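Local coordinates for penicillin-binding protein 2 (Pbp2) (Helicobacter pylori, PDB 5LP5), which probably cross-links peptidoglycan as a penicillin-sensitive transpeptidase of the cell-shape machinery, in which it forms a complex with MreC, at residues T227-L239 and L456-P468. Sequence-based numbering, arbitrary orientation.
Sequences TNNHLQLSLDKRL and LATPHFAINNKQP
The ring of Phe461 meets Leu235 at its edge: methyl CD2 lies near the ring plane, 4.0 Å from CE1, while Leu264 and Ala267 of strand 264-270 also touch the aromatic side chain. The imidazole of His460 packs against its own loop, with Asn465 O above one face, offset toward the rim, and Thr458 O and Ala462 O at the edge; ND1 donates to Thr458 O an almost straight bond (2.9 Å, 172°) in the ring plane.

Beside Phe461 the two backbones illustrate how a single bridge can join distant parts of a chain. Ser234 N donates to Phe461 O (2.8 Å), and Ile463 N returns a bond to Gln232 O (3.1 Å). Phe461 O also receives a CA-H...O contact from Leu233 CA. The bridge pairs Leu233 with Ala462, where a type I turn running to Asn465 begins.

In fold terms, the turn belongs to the loop between helices 441-453 and 475-493 of the transpeptidase domain, and it meets the segment that leads from strand 231-232, in the sheet of strands 56-57 and 63-76, toward helix 237-246.

The Ile463 side chain crosses that of Gln232 at an oblique angle. With CG1 anti to its carbonyl carbon (chi1 -73°), the branch runs past Ser234, CG1 reaching Ser234 N at 3.5 Å, and CD1 meets the amide carbon CD of extended Gln232 at 3.9 Å. Ser234 OG is held by Leu264 O. Asp399 holds the loop, its carboxylate accepting from Phe461 N and Ala462 N.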
loop_
_atom_site.group_PDB
_atom_site.type_symbol
_atom_site.label_atom_id
_atom_site.label_comp_id
_atom_site.label_asym_id
_atom_site.label_seq_id
_atom_site.Cartn_x
_atom_site.Cartn_y
_atom_site.Cartn_z
ATOM N N THR A 227 -9.391 -7.474 -8.619
ATOM C CA THR A 227 -9.654 -6.484 -7.585
ATOM C C THR A 227 -9.621 -7.080 -6.177
ATOM O O THR A 227 -8.833 -6.633 -5.351
ATOM C CB THR A 227 -10.988 -5.756 -7.851
ATOM O OG1 THR A 227 -11.870 -6.630 -8.573
ATOM C CG2 THR A 227 -10.754 -4.469 -8.677
ATOM N N ASN A 228 -10.453 -8.081 -5.894
ATOM C CA ASN A 228 -10.436 -8.709 -4.558
ATOM C C ASN A 228 -9.179 -9.570 -4.390
ATOM O O ASN A 228 -9.195 -10.785 -4.599
ATOM C CB ASN A 228 -11.724 -9.506 -4.265
ATOM C CG ASN A 228 -12.900 -8.610 -3.850
ATOM O OD1 ASN A 228 -12.723 -7.558 -3.228
ATOM N ND2 ASN A 228 -14.110 -9.038 -4.189
ATOM N N ASN A 229 -8.086 -8.898 -4.030
ATOM C CA ASN A 229 -6.788 -9.525 -3.837
ATOM C C ASN A 229 -6.431 -9.682 -2.355
ATOM O O ASN A 229 -5.384 -10.219 -2.035
ATOM C CB ASN A 229 -5.710 -8.709 -4.548
ATOM C CG ASN A 229 -5.926 -8.647 -6.061
ATOM O OD1 ASN A 229 -6.436 -9.587 -6.693
ATOM N ND2 ASN A 229 -5.530 -7.530 -6.652
ATOM N N HIS A 230 -7.317 -9.242 -1.464
ATOM C CA HIS A 230 -7.081 -9.292 -0.007
ATOM C C HIS A 230 -7.090 -10.722 0.519
ATOM O O HIS A 230 -7.605 -11.635 -0.124
ATOM C CB HIS A 230 -8.175 -8.527 0.737
ATOM C CG HIS A 230 -9.503 -9.213 0.672
ATOM N ND1 HIS A 230 -10.320 -9.131 -0.438
ATOM C CD2 HIS A 230 -10.127 -10.043 1.543
ATOM C CE1 HIS A 230 -11.404 -9.855 -0.238
ATOM N NE2 HIS A 230 -11.313 -10.417 0.957
ATOM N N LEU A 231 -6.531 -10.905 1.709
ATOM C CA LEU A 231 -6.421 -12.235 2.323
ATOM C C LEU A 231 -6.626 -12.164 3.829
ATOM O O LEU A 231 -5.972 -11.392 4.538
ATOM C CB LEU A 231 -5.060 -12.872 2.024
ATOM C CG LEU A 231 -4.749 -14.255 2.610
ATOM C CD1 LEU A 231 -5.708 -15.316 2.099
ATOM C CD2 LEU A 231 -3.324 -14.649 2.271
ATOM N N GLN A 232 -7.534 -12.996 4.316
ATOM C CA GLN A 232 -7.836 -13.044 5.733
ATOM C C GLN A 232 -7.238 -14.294 6.403
ATOM O O GLN A 232 -7.459 -15.426 5.942
ATOM C CB GLN A 232 -9.349 -13.008 5.941
ATOM C CG GLN A 232 -9.735 -12.506 7.315
ATOM C CD GLN A 232 -11.173 -12.773 7.667
ATOM O OE1 GLN A 232 -11.917 -13.459 6.941
ATOM N NE2 GLN A 232 -11.581 -12.230 8.820
ATOM N N LEU A 233 -6.507 -14.066 7.498
ATOM C CA LEU A 233 -5.872 -15.121 8.283
ATOM C C LEU A 233 -6.624 -15.349 9.584
ATOM O O LEU A 233 -7.292 -14.448 10.100
ATOM C CB LEU A 233 -4.425 -14.767 8.641
ATOM C CG LEU A 233 -3.489 -14.366 7.513
ATOM C CD1 LEU A 233 -2.087 -14.192 8.038
ATOM C CD2 LEU A 233 -3.502 -15.408 6.417
ATOM N N SER A 234 -6.464 -16.552 10.125
ATOM C CA SER A 234 -7.157 -16.976 11.329
ATOM C C SER A 234 -6.541 -16.465 12.623
ATOM O O SER A 234 -7.154 -16.571 13.676
ATOM C CB SER A 234 -7.227 -18.496 11.371
ATOM O OG SER A 234 -5.932 -19.055 11.200
ATOM N N LEU A 235 -5.341 -15.903 12.554
ATOM C CA LEU A 235 -4.733 -15.340 13.754
ATOM C C LEU A 235 -5.661 -14.370 14.484
ATOM O O LEU A 235 -6.470 -13.709 13.857
ATOM C CB LEU A 235 -3.446 -14.593 13.399
ATOM C CG LEU A 235 -2.271 -15.365 12.825
ATOM C CD1 LEU A 235 -1.164 -14.364 12.530
ATOM C CD2 LEU A 235 -1.788 -16.420 13.786
ATOM N N ASP A 236 -5.524 -14.271 15.798
ATOM C CA ASP A 236 -6.122 -13.184 16.552
ATOM C C ASP A 236 -5.010 -12.319 17.095
ATOM O O ASP A 236 -4.192 -12.768 17.864
ATOM C CB ASP A 236 -6.970 -13.716 17.700
ATOM C CG ASP A 236 -7.716 -12.598 18.470
ATOM O OD1 ASP A 236 -7.236 -11.434 18.480
ATOM O OD2 ASP A 236 -8.770 -12.897 19.086
ATOM N N LYS A 237 -5.006 -11.064 16.696
ATOM C CA LYS A 237 -3.943 -10.114 17.044
ATOM C C LYS A 237 -3.727 -9.965 18.555
ATOM O O LYS A 237 -2.603 -9.743 19.010
ATOM C CB LYS A 237 -4.264 -8.750 16.411
ATOM C CG LYS A 237 -3.313 -7.642 16.768
ATOM C CD LYS A 237 -3.839 -6.311 16.246
ATOM C CE LYS A 237 -2.982 -5.183 16.793
ATOM N NZ LYS A 237 -3.174 -3.879 16.104
ATOM N N ARG A 238 -4.793 -10.086 19.335
ATOM C CA ARG A 238 -4.670 -9.967 20.786
ATOM C C ARG A 238 -3.941 -11.184 21.342
ATOM O O ARG A 238 -2.997 -11.059 22.120
ATOM C CB ARG A 238 -6.039 -9.833 21.429
ATOM C CG ARG A 238 -6.745 -8.528 21.080
ATOM C CD ARG A 238 -8.254 -8.605 21.310
ATOM N NE ARG A 238 -8.865 -9.595 20.434
ATOM C CZ ARG A 238 -10.124 -10.011 20.519
ATOM N NH1 ARG A 238 -10.940 -9.511 21.438
ATOM N NH2 ARG A 238 -10.577 -10.933 19.683
ATOM N N LEU A 239 -4.381 -12.364 20.918
ATOM C CA LEU A 239 -3.771 -13.614 21.352
ATOM C C LEU A 239 -2.285 -13.704 21.010
ATOM O O LEU A 239 -1.522 -14.253 21.796
ATOM C CB LEU A 239 -4.506 -14.799 20.745
ATOM C CG LEU A 239 -5.932 -15.048 21.227
ATOM C CD1 LEU A 239 -6.508 -16.265 20.512
ATOM C CD2 LEU A 239 -5.998 -15.249 22.729
ATOM N N LEU A 456 -7.873 -35.644 12.990
ATOM C CA LEU A 456 -6.613 -34.914 12.763
ATOM C C LEU A 456 -6.772 -33.626 11.950
ATOM O O LEU A 456 -7.151 -33.642 10.776
ATOM C CB LEU A 456 -5.606 -35.826 12.049
ATOM C CG LEU A 456 -4.194 -35.266 11.841
ATOM C CD1 LEU A 456 -3.490 -35.008 13.169
ATOM C CD2 LEU A 456 -3.391 -36.222 10.972
ATOM N N ALA A 457 -6.444 -32.516 12.578
ATOM C CA ALA A 457 -6.603 -31.225 11.939
ATOM C C ALA A 457 -5.378 -30.901 11.111
ATOM O O ALA A 457 -4.255 -31.133 11.543
ATOM C CB ALA A 457 -6.799 -30.154 13.004
ATOM N N THR A 458 -5.595 -30.369 9.920
ATOM C CA THR A 458 -4.518 -29.741 9.151
ATOM C C THR A 458 -4.403 -28.278 9.592
ATOM O O THR A 458 -5.307 -27.484 9.269
ATOM C CB THR A 458 -4.814 -29.782 7.641
ATOM O OG1 THR A 458 -4.846 -31.140 7.202
ATOM C CG2 THR A 458 -3.771 -29.050 6.859
ATOM N N PRO A 459 -3.308 -27.912 10.328
ATOM C CA PRO A 459 -3.150 -26.507 10.740
ATOM C C PRO A 459 -3.013 -25.622 9.540
ATOM O O PRO A 459 -2.405 -26.037 8.563
ATOM C CB PRO A 459 -1.849 -26.504 11.544
ATOM C CG PRO A 459 -1.638 -27.924 11.944
ATOM C CD PRO A 459 -2.183 -28.734 10.804
ATOM N N HIS A 460 -3.604 -24.435 9.583
ATOM C CA HIS A 460 -3.511 -23.511 8.464
ATOM C C HIS A 460 -3.758 -22.125 8.972
ATOM O O HIS A 460 -4.217 -21.965 10.080
ATOM C CB HIS A 460 -4.472 -23.884 7.319
ATOM C CG HIS A 460 -5.912 -23.918 7.713
ATOM N ND1 HIS A 460 -6.478 -24.985 8.376
ATOM C CD2 HIS A 460 -6.910 -23.025 7.512
ATOM C CE1 HIS A 460 -7.760 -24.737 8.585
ATOM N NE2 HIS A 460 -8.048 -23.556 8.063
ATOM N N PHE A 461 -3.393 -21.135 8.166
ATOM C CA PHE A 461 -3.528 -19.723 8.517
ATOM C C PHE A 461 -4.625 -19.035 7.703
ATOM O O PHE A 461 -5.306 -18.146 8.202
ATOM C CB PHE A 461 -2.215 -18.992 8.286
ATOM C CG PHE A 461 -1.138 -19.360 9.267
ATOM C CD1 PHE A 461 -1.093 -18.779 10.523
ATOM C CD2 PHE A 461 -0.172 -20.289 8.930
ATOM C CE1 PHE A 461 -0.100 -19.103 11.418
ATOM C CE2 PHE A 461 0.826 -20.622 9.816
ATOM C CZ PHE A 461 0.859 -20.030 11.062
ATOM N N ALA A 462 -4.794 -19.424 6.446
ATOM C CA ALA A 462 -5.771 -18.787 5.582
ATOM C C ALA A 462 -7.200 -19.275 5.883
ATOM O O ALA A 462 -7.541 -20.431 5.617
ATOM C CB ALA A 462 -5.415 -19.046 4.130
ATOM N N ILE A 463 -8.044 -18.387 6.409
ATOM C CA ILE A 463 -9.396 -18.778 6.805
ATOM C C ILE A 463 -10.158 -19.398 5.654
ATOM O O ILE A 463 -10.891 -20.344 5.855
ATOM C CB ILE A 463 -10.199 -17.603 7.408
ATOM C CG1 ILE A 463 -9.659 -17.289 8.807
ATOM C CG2 ILE A 463 -11.682 -17.960 7.507
ATOM C CD1 ILE A 463 -10.336 -16.137 9.521
ATOM N N ASN A 464 -9.963 -18.879 4.448
ATOM C CA ASN A 464 -10.626 -19.421 3.250
ATOM C C ASN A 464 -9.922 -20.674 2.693
ATOM O O ASN A 464 -10.129 -21.051 1.550
ATOM C CB ASN A 464 -10.809 -18.330 2.168
ATOM C CG ASN A 464 -9.516 -17.561 1.853
ATOM O OD1 ASN A 464 -8.518 -17.652 2.566
ATOM N ND2 ASN A 464 -9.561 -16.743 0.803
ATOM N N ASN A 465 -9.108 -21.332 3.516
ATOM C CA ASN A 465 -8.512 -22.637 3.190
ATOM C C ASN A 465 -9.265 -23.779 3.884
ATOM O O ASN A 465 -8.811 -24.291 4.896
ATOM C CB ASN A 465 -7.053 -22.647 3.642
ATOM C CG ASN A 465 -6.154 -23.514 2.777
ATOM O OD1 ASN A 465 -6.591 -24.282 1.915
ATOM N ND2 ASN A 465 -4.860 -23.368 3.006
ATOM N N LYS A 466 -10.412 -24.173 3.325
ATOM C CA LYS A 466 -11.245 -25.262 3.872
ATOM C C LYS A 466 -10.467 -26.574 3.873
ATOM O O LYS A 466 -10.399 -27.286 2.871
ATOM C CB LYS A 466 -12.526 -25.431 3.049
ATOM C CG LYS A 466 -13.380 -26.659 3.402
ATOM C CD LYS A 466 -14.286 -27.065 2.240
ATOM C CE LYS A 466 -15.228 -28.202 2.594
ATOM N NZ LYS A 466 -16.167 -28.466 1.465
ATOM N N GLN A 467 -9.879 -26.886 5.011
ATOM C CA GLN A 467 -9.077 -28.089 5.149
ATOM C C GLN A 467 -9.888 -29.149 5.880
ATOM O O GLN A 467 -10.053 -29.056 7.099
ATOM C CB GLN A 467 -7.805 -27.773 5.947
ATOM C CG GLN A 467 -6.724 -27.044 5.166
ATOM C CD GLN A 467 -6.409 -27.752 3.857
ATOM O OE1 GLN A 467 -6.796 -27.288 2.791
ATOM N NE2 GLN A 467 -5.745 -28.902 3.937
ATOM N N PRO A 468 -10.411 -30.151 5.148
ATOM C CA PRO A 468 -11.180 -31.183 5.832
ATOM C C PRO A 468 -10.338 -31.937 6.845
ATOM O O PRO A 468 -9.131 -32.082 6.669
ATOM C CB PRO A 468 -11.645 -32.116 4.709
ATOM C CG PRO A 468 -10.804 -31.788 3.540
ATOM C CD PRO A 468 -10.377 -30.360 3.697
#